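Long-range contacts in endo-1,4-beta-xylanase C (Paenibacillus barcinonensis, PDB 4XUR), which hydrolyses internal beta-1,4-xylosidic linkages of xylan, the chain here being its CBM22-2 xylan-binding domain with xylotetraose bound: residues P88-I93 with T117-Q122; N94-K99 with Y110-S115. One frame throughout, in Å; residues are numbered along the deposited sequence.

Contact 1 of 2, residues P88-I93 with T117-Q122; sequences PATQVI and TLNKGQ
Q91 and L118 form an antiparallel hydrogen-bonded pair: L118 N gives its hydrogen to Q91 O at 2.9 Å, and Q91 N returns a bond to L118 O at 3.0 Å. The second lies in the plane of the L118 carbonyl, whereas L118 N stands above the plane of the Q91 carbonyl. Two residues on, toward the turn, K120 N points almost straight at A89 O (3.0 Å, N-H...O 179°), closing the ladder where the strand pairing ends. The K120 side chain then passes the carbonyl oxygens of P88 and A89. Its CB lies equally near P88 O and A89 O, CG passes P88 O, and CD makes the closest approach, 3.5 Å from P88 O. With CG anti to the backbone N (chi1 -175°) and the chain extended beyond it, CE and NZ continue away from residues 88-93; the side chain also touches Y84, whose hydroxyl is hydrogen-bonded to P88 O.

T90, V92, T117 and N119 share one face of the sheet. The methyl CG2 of T90 lies 3.6 Å from N119 ND2, the two side chains running side by side, while T117 CG2 meets T90 CB at 3.9 Å and T117 OG1 faces V92 CG2. L118 turns to the other face with Q91; its CD1 leans across the strand onto I93 CB (3.7 Å), the apolar, buried end of an otherwise largely exposed contact.

N119-Q122 form a type II turn with G121 at positive phi (83°), closed by Q122 N to N119 O. The contact is the open end of the hairpin of strands 90-101 and 109-119; I93 leans on T148 and V92 on P149, in the loop following strand 139-147, and beyond the turn the chain enters strand 124-131.

Contact 2 of 2, residues N94-K99 with Y110-S115; sequences NGSLEK and YAMFAS. With XYP (beta-D-xylopyranose), chain D; XYP (beta-D-xylopyranose), chain B; XYP (beta-D-xylopyranose), chain C.
F113 holds its ring between its own backbone N and carbonyl carbon (chi1 69°), which folds it across onto G95; M112, with CG anti to its N (chi1 -164°), sends its thioether over N94 on the other face. G95 CA sits 4.1 Å from the F113 ring centroid, a CH-pi contact over the face, where a side chain on G95 would collide with the ring. L97 CD2 approaches F113 CD2 obliquely at 3.7 Å. G95 O accepts from F113 N (3.0 Å) and weakly from A114 N, so two residues face one: a classic beta bulge. M112 CG rests 3.4 Å from G95 O, its SD and CE lie against the N94 amide, and S115 OG donates to N94 OD1 at 3.1 Å.

E98 and Y110 run side by side, with E98 OE1 at the ring edge, 3.7 Å from Y110 CE1 and in the ring plane, and the carboxylate steeply turned to the ring (79°). Salt bridges from R29, R31 and R143 hold that carboxylate. Two xyloses lie over one face of the Y110 ring, both offset toward its rim: chain D C5 reaches 3.3 Å from Y110 CD2, and chain B sits toward the hydroxyl end, its O5 3.4 Å from Y110 OH. Replacing Y110 by an alanine removes the ring, which would probably leave both sugars without the face they rest on and the E98 carboxylate without its edge. With Y145 and E147 of strand 139-147, across strand 90-101, Y110 lines the xylan-binding cleft on a sheet of this CBM22 beta-sandwich.

In the fold
Contacts 1 and 2 are successive lengths of one antiparallel hairpin, strands 90-101 and 109-119, with centres 18 Å apart. They meet where V92 CG1 of contact 1 packs against S115 OG of contact 2 at 3.2 Å, and a backbone bond between I93 and T116 continues the ladder across the join. Residues 94-99 with 110-115 lie toward the hairpin's connecting loop and reach the sugar: the Y110 ring lies against two of the bound xyloses. Residues 88-93 with 117-122 lie at the far, exposed end, where the side chain of V92 is about 11 Å from a bound xylose. Strand 139-147 flanks strand 90-101 and brings Y145 and E147 to the ligand.

Contact 1 of 2, residues P88-I93 with T117-Q122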
loop_
_atom_site.group_PDB
_atom_site.type_symbol
_atom_site.label_atom_id
_atom_site.label_comp_id
_atom_site.label_asym_id
_atom_site.label_seq_id
_atom_site.Cartn_x
_atom_site.Cartn_y
_atom_site.Cartn_z
ATOM N N PRO A 88 -18.185 -3.044 -7.233
ATOM C CA PRO A 88 -18.259 -4.187 -8.103
ATOM C C PRO A 88 -18.146 -5.485 -7.334
ATOM O O PRO A 88 -17.884 -5.482 -6.118
ATOM C CB PRO A 88 -17.038 -4.030 -9.018
ATOM C CG PRO A 88 -16.052 -3.244 -8.170
ATOM C CD PRO A 88 -16.928 -2.291 -7.396
ATOM N N ALA A 89 -18.355 -6.574 -8.045
ATOM C CA ALA A 89 -18.347 -7.940 -7.476
ATOM C C ALA A 89 -16.915 -8.438 -7.230
ATOM O O ALA A 89 -16.668 -9.153 -6.281
ATOM C CB ALA A 89 -19.063 -8.882 -8.476
ATOM N N THR A 90 -16.005 -8.043 -8.116
ATOM C CA THR A 90 -14.567 -8.267 -7.940
ATOM C C THR A 90 -13.777 -6.999 -8.294
ATOM O O THR A 90 -14.226 -6.160 -9.103
ATOM C CB THR A 90 -14.035 -9.422 -8.824
ATOM O OG1 THR A 90 -13.981 -9.020 -10.205
ATOM C CG2 THR A 90 -14.878 -10.634 -8.641
ATOM N N GLN A 91 -12.545 -6.876 -7.729
ATOM C CA GLN A 91 -11.686 -5.777 -8.119
ATOM C C GLN A 91 -10.189 -6.182 -7.809
ATOM O O GLN A 91 -9.939 -6.786 -6.800
ATOM C CB GLN A 91 -12.093 -4.515 -7.348
ATOM C CG GLN A 91 -11.183 -3.286 -7.509
ATOM C CD GLN A 91 -11.140 -2.767 -8.926
ATOM O OE1 GLN A 91 -12.188 -2.428 -9.483
ATOM N NE2 GLN A 91 -9.939 -2.677 -9.518
ATOM N N VAL A 92 -9.299 -5.773 -8.695
ATOM C CA VAL A 92 -7.854 -5.984 -8.513
ATOM C C VAL A 92 -7.338 -4.926 -7.546
ATOM O O VAL A 92 -7.679 -3.742 -7.672
ATOM C CB VAL A 92 -7.104 -5.816 -9.868
ATOM C CG1 VAL A 92 -5.621 -5.844 -9.642
ATOM C CG2 VAL A 92 -7.621 -6.906 -10.841
ATOM N N ILE A 93 -6.477 -5.330 -6.627
ATOM C CA ILE A 93 -5.710 -4.332 -5.825
ATOM C C ILE A 93 -4.226 -4.651 -6.023
ATOM O O ILE A 93 -3.851 -5.790 -6.056
ATOM C CB ILE A 93 -6.087 -4.392 -4.335
ATOM C CG1 ILE A 93 -7.472 -3.798 -4.114
ATOM C CG2 ILE A 93 -5.130 -3.565 -3.493
ATOM C CD1 ILE A 93 -7.556 -2.280 -4.214
ATOM N N THR A 117 -6.813 -10.441 -7.280
ATOM C CA THR A 117 -8.223 -10.112 -7.481
ATOM C C THR A 117 -9.014 -10.424 -6.183
ATOM O O THR A 117 -9.029 -11.534 -5.724
ATOM C CB THR A 117 -8.825 -10.925 -8.699
ATOM O OG1 THR A 117 -8.151 -10.546 -9.915
ATOM C CG2 THR A 117 -10.327 -10.584 -8.878
ATOM N N LEU A 118 -9.659 -9.420 -5.642
ATOM C CA LEU A 118 -10.412 -9.576 -4.396
ATOM C C LEU A 118 -11.896 -9.708 -4.758
ATOM O O LEU A 118 -12.368 -9.028 -5.673
ATOM C CB LEU A 118 -10.226 -8.408 -3.495
ATOM C CG LEU A 118 -8.841 -8.319 -2.839
ATOM C CD1 LEU A 118 -7.932 -7.563 -3.774
ATOM C CD2 LEU A 118 -8.955 -7.677 -1.527
ATOM N N ASN A 119 -12.576 -10.543 -4.024
ATOM C CA ASN A 119 -14.064 -10.601 -4.048
ATOM C C ASN A 119 -14.620 -9.628 -3.025
ATOM O O ASN A 119 -14.129 -9.544 -1.889
ATOM C CB ASN A 119 -14.507 -12.022 -3.731
ATOM C CG ASN A 119 -13.907 -13.051 -4.708
ATOM O OD1 ASN A 119 -13.121 -13.930 -4.297
ATOM N ND2 ASN A 119 -14.217 -12.916 -5.965
ATOM N N LYS A 120 -15.663 -8.888 -3.415
ATOM C CA LYS A 120 -16.365 -7.958 -2.511
ATOM C C LYS A 120 -16.547 -8.590 -1.130
ATOM O O LYS A 120 -17.042 -9.703 -1.000
ATOM C CB LYS A 120 -17.739 -7.604 -3.136
ATOM C CG LYS A 120 -18.528 -6.571 -2.377
ATOM C CD LYS A 120 -19.717 -6.060 -3.212
ATOM C CE LYS A 120 -20.841 -5.571 -2.339
ATOM N NZ LYS A 120 -21.715 -4.643 -3.119
ATOM N N GLY A 121 -16.064 -7.906 -0.100
ATOM C CA GLY A 121 -16.208 -8.344 1.295
ATOM C C GLY A 121 -15.241 -9.359 1.908
ATOM O O GLY A 121 -15.302 -9.596 3.105
ATOM N N GLN A 122 -14.390 -10.001 1.112
ATOM C CA GLN A 122 -13.450 -10.946 1.629
ATOM C C GLN A 122 -11.984 -10.424 1.684
ATOM O O GLN A 122 -11.508 -9.797 0.747
ATOM C CB GLN A 122 -13.476 -12.281 0.889
ATOM C CG GLN A 122 -12.855 -12.301 -0.457
ATOM C CD GLN A 122 -12.440 -13.719 -0.898
ATOM O OE1 GLN A 122 -12.740 -14.739 -0.203
ATOM N NE2 GLN A 122 -11.792 -13.817 -2.020
#

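Contact 2 of 2, residues N94-K99 with Y110-S115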
loop_
_atom_site.group_PDB
_atom_site.type_symbol
_atom_site.label_atom_id
_atom_site.label_comp_id
_atom_site.label_asym_id
_atom_site.label_seq_id
_atom_site.Cartn_x
_atom_site.Cartn_y
_atom_site.Cartn_z
ATOM N N ASN A 94 -3.420 -3.613 -6.132
ATOM C CA ASN A 94 -2.001 -3.790 -6.419
ATOM C C ASN A 94 -1.225 -3.380 -5.190
ATOM O O ASN A 94 -1.600 -2.433 -4.471
ATOM C CB ASN A 94 -1.595 -2.859 -7.600
ATOM C CG ASN A 94 -2.141 -3.335 -8.949
ATOM O OD1 ASN A 94 -2.744 -4.414 -9.051
ATOM N ND2 ASN A 94 -1.956 -2.525 -9.983
ATOM N N GLY A 95 -0.143 -4.089 -4.910
ATOM C CA GLY A 95 0.893 -3.533 -3.992
ATOM C C GLY A 95 1.997 -2.916 -4.842
ATOM O O GLY A 95 2.467 -3.533 -5.801
ATOM N N SER A 96 2.411 -1.692 -4.483
ATOM C CA SER A 96 3.414 -0.936 -5.245
ATOM C C SER A 96 4.467 -0.274 -4.367
ATOM O O SER A 96 4.297 -0.119 -3.150
ATOM C CB SER A 96 2.730 0.094 -6.102
ATOM O OG SER A 96 1.844 -0.478 -7.020
ATOM N N LEU A 97 5.568 0.119 -5.005
ATOM C CA LEU A 97 6.630 0.815 -4.391
ATOM C C LEU A 97 6.749 2.164 -5.022
ATOM O O LEU A 97 6.818 2.239 -6.244
ATOM C CB LEU A 97 7.972 0.068 -4.510
ATOM C CG LEU A 97 8.022 -1.370 -4.012
ATOM C CD1 LEU A 97 9.409 -1.895 -4.323
ATOM C CD2 LEU A 97 7.672 -1.469 -2.545
ATOM N N GLU A 98 6.922 3.203 -4.198
ATOM C CA GLU A 98 7.363 4.546 -4.703
ATOM C C GLU A 98 8.786 4.777 -4.321
ATOM O O GLU A 98 9.118 4.646 -3.134
ATOM C CB GLU A 98 6.465 5.642 -4.085
ATOM C CG GLU A 98 6.965 7.045 -4.364
ATOM C CD GLU A 98 5.971 8.089 -3.774
ATOM O OE1 GLU A 98 4.807 8.090 -4.176
ATOM O OE2 GLU A 98 6.370 8.801 -2.832
ATOM N N LYS A 99 9.662 5.066 -5.299
ATOM C CA LYS A 99 11.108 5.221 -5.049
ATOM C C LYS A 99 11.619 6.625 -5.379
ATOM O O LYS A 99 11.269 7.181 -6.402
ATOM C CB LYS A 99 11.889 4.182 -5.835
ATOM C CG LYS A 99 11.771 2.797 -5.277
ATOM C CD LYS A 99 12.612 1.835 -6.135
ATOM C CE LYS A 99 11.774 0.961 -6.977
ATOM N NZ LYS A 99 12.593 -0.083 -7.584
ATOM N N TYR A 110 7.895 4.415 -9.780
ATOM C CA TYR A 110 6.860 3.523 -9.233
ATOM C C TYR A 110 6.968 2.163 -9.875
ATOM O O TYR A 110 7.193 2.058 -11.093
ATOM C CB TYR A 110 5.449 4.117 -9.449
ATOM C CG TYR A 110 5.421 5.673 -9.256
ATOM C CD1 TYR A 110 5.225 6.249 -8.012
ATOM C CD2 TYR A 110 5.545 6.547 -10.359
ATOM C CE1 TYR A 110 5.217 7.637 -7.847
ATOM C CE2 TYR A 110 5.526 7.901 -10.206
ATOM C CZ TYR A 110 5.356 8.461 -8.957
ATOM O OH TYR A 110 5.326 9.866 -8.838
ATOM N N ALA A 111 6.723 1.136 -9.098
ATOM C CA ALA A 111 6.727 -0.273 -9.554
ATOM C C ALA A 111 5.719 -1.061 -8.765
ATOM O O ALA A 111 5.666 -0.956 -7.558
ATOM C CB ALA A 111 8.055 -0.848 -9.323
ATOM N N MET A 112 4.907 -1.865 -9.477
ATOM C CA MET A 112 4.065 -2.877 -8.851
ATOM C C MET A 112 4.880 -4.120 -8.529
ATOM O O MET A 112 5.488 -4.701 -9.425
ATOM C CB MET A 112 2.922 -3.274 -9.802
ATOM C CG MET A 112 1.776 -4.016 -9.146
ATOM S SD MET A 112 0.849 -4.978 -10.367
ATOM C CE MET A 112 0.505 -3.721 -11.563
ATOM N N PHE A 113 4.827 -4.553 -7.289
ATOM C CA PHE A 113 5.420 -5.764 -6.859
ATOM C C PHE A 113 4.438 -6.935 -6.712
ATOM O O PHE A 113 4.887 -8.139 -6.704
ATOM C CB PHE A 113 6.233 -5.547 -5.546
ATOM C CG PHE A 113 5.387 -5.245 -4.327
ATOM C CD1 PHE A 113 4.760 -6.263 -3.608
ATOM C CD2 PHE A 113 5.246 -3.943 -3.897
ATOM C CE1 PHE A 113 4.008 -5.955 -2.470
ATOM C CE2 PHE A 113 4.510 -3.637 -2.754
ATOM C CZ PHE A 113 3.919 -4.642 -2.031
ATOM N N ALA A 114 3.153 -6.675 -6.631
ATOM C CA ALA A 114 2.184 -7.732 -6.559
ATOM C C ALA A 114 0.756 -7.214 -6.800
ATOM O O ALA A 114 0.489 -6.029 -6.641
ATOM C CB ALA A 114 2.246 -8.428 -5.203
ATOM N N SER A 115 -0.124 -8.157 -7.157
ATOM C CA SER A 115 -1.505 -7.902 -7.553
ATOM C C SER A 115 -2.332 -9.125 -7.282
ATOM O O SER A 115 -1.863 -10.223 -7.574
ATOM C CB SER A 115 -1.555 -7.629 -9.037
ATOM O OG SER A 115 -2.906 -7.485 -9.509
HETATM C C1 XYP D . 1.636 6.112 -10.501
HETATM C C2 XYP D . 0.890 4.800 -10.255
HETATM C C3 XYP D . 1.758 3.583 -10.550
HETATM C C4 XYP D . 2.411 3.737 -11.943
HETATM C C5 XYP D . 3.077 5.107 -12.100
HETATM O O2 XYP D . 0.511 4.726 -8.887
HETATM O O3 XYP D . 0.996 2.402 -10.529
HETATM O O4 XYP D . 3.406 2.693 -12.056
HETATM O O5 XYP D . 2.131 6.134 -11.884
HETATM C C1 XYP B . 1.274 10.860 -8.530
HETATM C C2 XYP B . 1.270 10.862 -10.027
HETATM C C3 XYP B . 0.722 9.590 -10.600
HETATM C C4 XYP B . 1.440 8.388 -9.953
HETATM C C5 XYP B . 1.431 8.500 -8.437
HETATM O O2 XYP B . 0.468 12.003 -10.498
HETATM O O3 XYP B . 0.925 9.527 -12.006
HETATM O O4 XYP B . 0.779 7.218 -10.328
HETATM O O5 XYP B . 2.035 9.717 -8.033
HETATM C C1 XYP C . 3.680 2.357 -13.450
HETATM C C2 XYP C . 5.012 1.606 -13.545
HETATM C C3 XYP C . 5.191 1.082 -14.928
HETATM C C4 XYP C . 3.958 0.328 -15.439
HETATM C C5 XYP C . 2.693 1.180 -15.220
HETATM O O2 XYP C . 6.065 2.478 -13.205
HETATM O O3 XYP C . 6.313 0.175 -14.946
HETATM O O4 XYP C . 4.104 0.040 -16.822
HETATM O O5 XYP C . 2.550 1.524 -13.876
#